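Local structure of Cry23AA1 (Bacillus thuringiensis, 4RHZ) at residues 107-115 against 252-260. The protein is one half of a binary crystal toxin complex with Cry37Aa1, has an aerolysin-type beta fold, binds zinc and probably acts by forming membrane pores. Sequence-based numbering, arbitrary orientation.
Sequences NSDVTLTVS and GSLAPNVTL
Asn257 ND2 is shared by two acceptors: it donates to Thr113 O at 3.1 Å and also to Gln223 OE1 on strand 211-235. The Asn257 side chain thereby continues an antiparallel beta ladder in which the short strand 258-259, near the C-terminal end of the modelled chain, is the outermost strand, within this chain, of a small sheet of this elongated, aerolysin-type toxin. Thr113 O sits close to the plane of the Asn257 amide, whereas ND2 stands 42° above the carbonyl plane of Thr113. Turning CG between the backbone N and the carbonyl carbon (chi1 67°) brings the amide alongside Leu112, while the backbone O of the same asparagine accepts Thr113 N at 2.9 Å. Asn257 thus meets Thr113 through both its side chain and its main chain, and its side chain lies about 6 Å from that of the zinc ligand His79. Further along, Thr111 and Thr259 form a hydrogen-bonded pair, with Thr111 N to Thr259 O at 3.0 Å and Thr259 N to Thr111 O at 3.2 Å. A type I turn from Ala255 to Val258, closed by the bond from Val258 N to Ala255 O, swings the chain out of strand 246-254 into this ladder. Leu112 and Val258 make the non-hydrogen-bonded pair, their side chains on the face turned toward strand 211-235, where Leu112 also touches Leu225. Val258 splits its methyls between two neighbours: CG2 packs on Leu112 CB at 4.0 Å, and CG1, anti to the backbone N (chi1 163°), meets Val110 CG2 at 3.9 Å.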
ATOM      1  N   ASN A 107      -0.723   7.690  -9.654  1.00 62.64           N
ATOM      2  CA  ASN A 107       0.193   7.637 -10.796  1.00 63.87           C
ATOM      3  C   ASN A 107       0.085   6.321 -11.591  1.00 64.25           C
ATOM      4  O   ASN A 107       0.842   6.150 -12.559  1.00 65.51           O
ATOM      5  CB  ASN A 107       1.665   7.992 -10.415  1.00 63.28           C
ATOM      6  CG  ASN A 107       1.795   9.295  -9.537  1.00 65.05           C
ATOM      7  OD1 ASN A 107       1.126  10.314  -9.797  1.00 66.13           O
ATOM      8  ND2 ASN A 107       2.680   9.252  -8.508  1.00 61.67           N
ATOM      9  N   SER A 108      -0.838   5.413 -11.235  1.00 64.29           N
ATOM     10  CA  SER A 108      -1.018   4.178 -12.050  1.00 64.73           C
ATOM     11  C   SER A 108      -2.421   3.589 -12.202  1.00 65.34           C
ATOM     12  O   SER A 108      -3.426   4.276 -12.033  1.00 65.51           O
ATOM     13  CB  SER A 108      -0.039   3.070 -11.678  1.00 64.77           C
ATOM     14  OG  SER A 108      -0.109   2.754 -10.307  1.00 66.33           O
ATOM     15  N   ASP A 109      -2.475   2.301 -12.534  1.00 65.57           N
ATOM     16  CA  ASP A 109      -3.585   1.798 -13.339  1.00 66.52           C
ATOM     17  C   ASP A 109      -4.172   0.492 -12.818  1.00 65.42           C
ATOM     18  O   ASP A 109      -5.002  -0.186 -13.445  1.00 65.64           O
ATOM     19  CB  ASP A 109      -3.102   1.642 -14.796  1.00 67.85           C
ATOM     20  CG  ASP A 109      -2.922   0.180 -15.214  1.00 71.54           C
ATOM     21  OD1 ASP A 109      -3.905  -0.344 -15.814  1.00 73.37           O
ATOM     22  OD2 ASP A 109      -1.832  -0.426 -14.939  1.00 74.75           O
ATOM     23  N   VAL A 110      -3.707   0.135 -11.649  1.00 63.97           N
ATOM     24  CA  VAL A 110      -4.108  -1.100 -11.067  1.00 61.73           C
ATOM     25  C   VAL A 110      -5.116  -0.728  -9.940  1.00 59.58           C
ATOM     26  O   VAL A 110      -5.034   0.362  -9.349  1.00 58.90           O
ATOM     27  CB  VAL A 110      -2.824  -1.864 -10.684  1.00 61.86           C
ATOM     28  CG1 VAL A 110      -1.661  -0.849 -10.487  1.00 62.54           C
ATOM     29  CG2 VAL A 110      -3.019  -2.796  -9.508  1.00 61.80           C
ATOM     30  N   THR A 111      -6.081  -1.626  -9.749  1.00 56.86           N
ATOM     31  CA  THR A 111      -7.196  -1.494  -8.864  1.00 54.73           C
ATOM     32  C   THR A 111      -7.222  -2.677  -7.913  1.00 52.54           C
ATOM     33  O   THR A 111      -7.155  -3.803  -8.389  1.00 52.40           O
ATOM     34  CB  THR A 111      -8.526  -1.502  -9.685  1.00 55.41           C
ATOM     35  OG1 THR A 111      -9.012  -0.162  -9.767  1.00 56.38           O
ATOM     36  CG2 THR A 111      -9.644  -2.374  -9.035  1.00 55.59           C
ATOM     37  N   LEU A 112      -7.346  -2.458  -6.592  1.00 48.56           N
ATOM     38  CA  LEU A 112      -7.592  -3.635  -5.754  1.00 46.03           C
ATOM     39  C   LEU A 112      -8.926  -3.606  -4.981  1.00 44.81           C
ATOM     40  O   LEU A 112      -9.385  -2.532  -4.527  1.00 43.46           O
ATOM     41  CB  LEU A 112      -6.382  -4.039  -4.897  1.00 44.55           C
ATOM     42  CG  LEU A 112      -6.072  -3.405  -3.539  1.00 45.85           C
ATOM     43  CD1 LEU A 112      -7.182  -3.696  -2.548  1.00 47.27           C
ATOM     44  CD2 LEU A 112      -4.794  -3.914  -2.910  1.00 45.87           C
ATOM     45  N   THR A 113      -9.512  -4.789  -4.871  1.00 43.28           N
ATOM     46  CA  THR A 113     -10.773  -5.014  -4.199  1.00 44.63           C
ATOM     47  C   THR A 113     -10.614  -5.720  -2.888  1.00 43.18           C
ATOM     48  O   THR A 113     -10.048  -6.820  -2.807  1.00 41.99           O
ATOM     49  CB  THR A 113     -11.734  -5.828  -5.082  1.00 45.76           C
ATOM     50  OG1 THR A 113     -12.176  -4.960  -6.112  1.00 48.20           O
ATOM     51  CG2 THR A 113     -13.009  -6.300  -4.295  1.00 47.29           C
ATOM     52  N   VAL A 114     -11.131  -5.074  -1.852  1.00 42.24           N
ATOM     53  CA  VAL A 114     -11.080  -5.656  -0.522  1.00 41.93           C
ATOM     54  C   VAL A 114     -12.368  -5.335   0.284  1.00 42.48           C
ATOM     55  O   VAL A 114     -13.010  -4.289   0.103  1.00 42.35           O
ATOM     56  CB  VAL A 114      -9.789  -5.214   0.211  1.00 41.57           C
ATOM     57  CG1 VAL A 114      -9.813  -3.738   0.534  1.00 38.63           C
ATOM     58  CG2 VAL A 114      -9.595  -6.007   1.497  1.00 43.10           C
ATOM     59  N   SER A 115     -12.728  -6.240   1.170  1.00 41.90           N
ATOM     60  CA  SER A 115     -13.996  -6.160   1.863  1.00 42.42           C
ATOM     61  C   SER A 115     -13.718  -6.356   3.345  1.00 41.79           C
ATOM     62  O   SER A 115     -12.813  -7.114   3.740  1.00 39.78           O
ATOM     63  CB  SER A 115     -14.922  -7.307   1.413  1.00 43.21           C
ATOM     64  OG  SER A 115     -15.594  -7.002   0.188  1.00 49.08           O
ATOM     65  N   GLY A 252       3.112 -11.786 -15.926  1.00 41.20           N
ATOM     66  CA  GLY A 252       2.921 -13.090 -15.312  1.00 42.00           C
ATOM     67  C   GLY A 252       1.458 -13.195 -14.923  1.00 42.53           C
ATOM     68  O   GLY A 252       0.647 -13.436 -15.788  1.00 43.87           O
ATOM     69  N   SER A 253       1.120 -12.916 -13.658  1.00 42.06           N
ATOM     70  CA  SER A 253      -0.246 -13.064 -13.126  1.00 42.79           C
ATOM     71  C   SER A 253      -0.738 -11.808 -12.385  1.00 43.31           C
ATOM     72  O   SER A 253       0.066 -11.039 -11.860  1.00 43.98           O
ATOM     73  CB  SER A 253      -0.313 -14.205 -12.108  1.00 42.58           C
ATOM     74  OG  SER A 253       0.148 -15.435 -12.589  1.00 41.60           O
ATOM     75  N   LEU A 254      -2.051 -11.615 -12.326  1.00 43.92           N
ATOM     76  CA  LEU A 254      -2.664 -10.572 -11.444  1.00 44.21           C
ATOM     77  C   LEU A 254      -3.141 -11.278 -10.212  1.00 44.32           C
ATOM     78  O   LEU A 254      -3.565 -12.416 -10.309  1.00 45.14           O
ATOM     79  CB  LEU A 254      -3.906  -9.991 -12.079  1.00 44.21           C
ATOM     80  CG  LEU A 254      -3.798  -9.235 -13.380  1.00 43.48           C
ATOM     81  CD1 LEU A 254      -5.187  -8.724 -13.764  1.00 40.98           C
ATOM     82  CD2 LEU A 254      -2.766  -8.085 -13.256  1.00 41.88           C
ATOM     83  N   ALA A 255      -3.093 -10.640  -9.048  1.00 44.80           N
ATOM     84  CA  ALA A 255      -3.812 -11.209  -7.857  1.00 43.63           C
ATOM     85  C   ALA A 255      -5.349 -11.373  -8.102  1.00 43.08           C
ATOM     86  O   ALA A 255      -5.936 -10.633  -8.903  1.00 42.62           O
ATOM     87  CB  ALA A 255      -3.516 -10.389  -6.614  1.00 41.87           C
ATOM     88  N   PRO A 256      -5.999 -12.340  -7.434  1.00 44.53           N
ATOM     89  CA  PRO A 256      -7.496 -12.539  -7.668  1.00 46.55           C
ATOM     90  C   PRO A 256      -8.354 -11.271  -7.478  1.00 48.32           C
ATOM     91  O   PRO A 256      -9.293 -10.958  -8.300  1.00 49.35           O
ATOM     92  CB  PRO A 256      -7.907 -13.612  -6.661  1.00 45.79           C
ATOM     93  CG  PRO A 256      -6.585 -14.207  -6.092  1.00 46.70           C
ATOM     94  CD  PRO A 256      -5.427 -13.259  -6.420  1.00 44.40           C
ATOM     95  N   ASN A 257      -7.980 -10.496  -6.457  1.00 48.88           N
ATOM     96  CA  ASN A 257      -8.709  -9.265  -6.104  1.00 49.78           C
ATOM     97  C   ASN A 257      -8.180  -8.082  -6.840  1.00 50.17           C
ATOM     98  O   ASN A 257      -8.530  -6.958  -6.485  1.00 51.39           O
ATOM     99  CB  ASN A 257      -8.651  -8.989  -4.597  1.00 49.06           C
ATOM    100  CG  ASN A 257      -7.218  -8.635  -4.103  1.00 52.80           C
ATOM    101  OD1 ASN A 257      -6.200  -9.103  -4.677  1.00 51.02           O
ATOM    102  ND2 ASN A 257      -7.138  -7.825  -3.017  1.00 48.96           N
ATOM    103  N   VAL A 258      -7.361  -8.306  -7.872  1.00 50.61           N
ATOM    104  CA  VAL A 258      -6.753  -7.186  -8.617  1.00 50.67           C
ATOM    105  C   VAL A 258      -7.231  -7.230 -10.053  1.00 54.18           C
ATOM    106  O   VAL A 258      -7.399  -8.326 -10.623  1.00 54.39           O
ATOM    107  CB  VAL A 258      -5.171  -7.218  -8.569  1.00 51.07           C
ATOM    108  CG1 VAL A 258      -4.555  -6.346  -9.642  1.00 46.04           C
ATOM    109  CG2 VAL A 258      -4.639  -6.820  -7.183  1.00 44.56           C
ATOM    110  N   THR A 259      -7.405  -6.034 -10.625  1.00 56.72           N
ATOM    111  CA  THR A 259      -7.980  -5.799 -11.942  1.00 61.20           C
ATOM    112  C   THR A 259      -7.320  -4.537 -12.559  1.00 63.62           C
ATOM    113  O   THR A 259      -6.699  -3.731 -11.828  1.00 65.10           O
ATOM    114  CB  THR A 259      -9.573  -5.662 -11.821  1.00 61.52           C
ATOM    115  OG1 THR A 259     -10.136  -6.908 -11.362  1.00 60.70           O
ATOM    116  CG2 THR A 259     -10.245  -5.307 -13.159  1.00 63.29           C
ATOM    117  N   LEU A 260      -7.387  -4.374 -13.889  1.00 66.45           N
ATOM    118  CA  LEU A 260      -7.054  -3.054 -14.532  1.00 68.02           C
ATOM    119  C   LEU A 260      -8.037  -2.574 -15.636  1.00 69.08           C
ATOM    120  O   LEU A 260      -7.674  -2.061 -16.714  1.00 69.88           O
ATOM    121  CB  LEU A 260      -5.588  -2.950 -14.985  1.00 68.00           C
ATOM    122  CG  LEU A 260      -4.657  -4.112 -15.335  1.00 68.55           C
ATOM    123  CD1 LEU A 260      -3.703  -4.336 -14.176  1.00 67.99           C
ATOM    124  CD2 LEU A 260      -5.423  -5.394 -15.749  1.00 70.06           C
TER
HETATM  125  O   HOH W   1      -6.358  -0.694 -18.250  1.00 60.31           O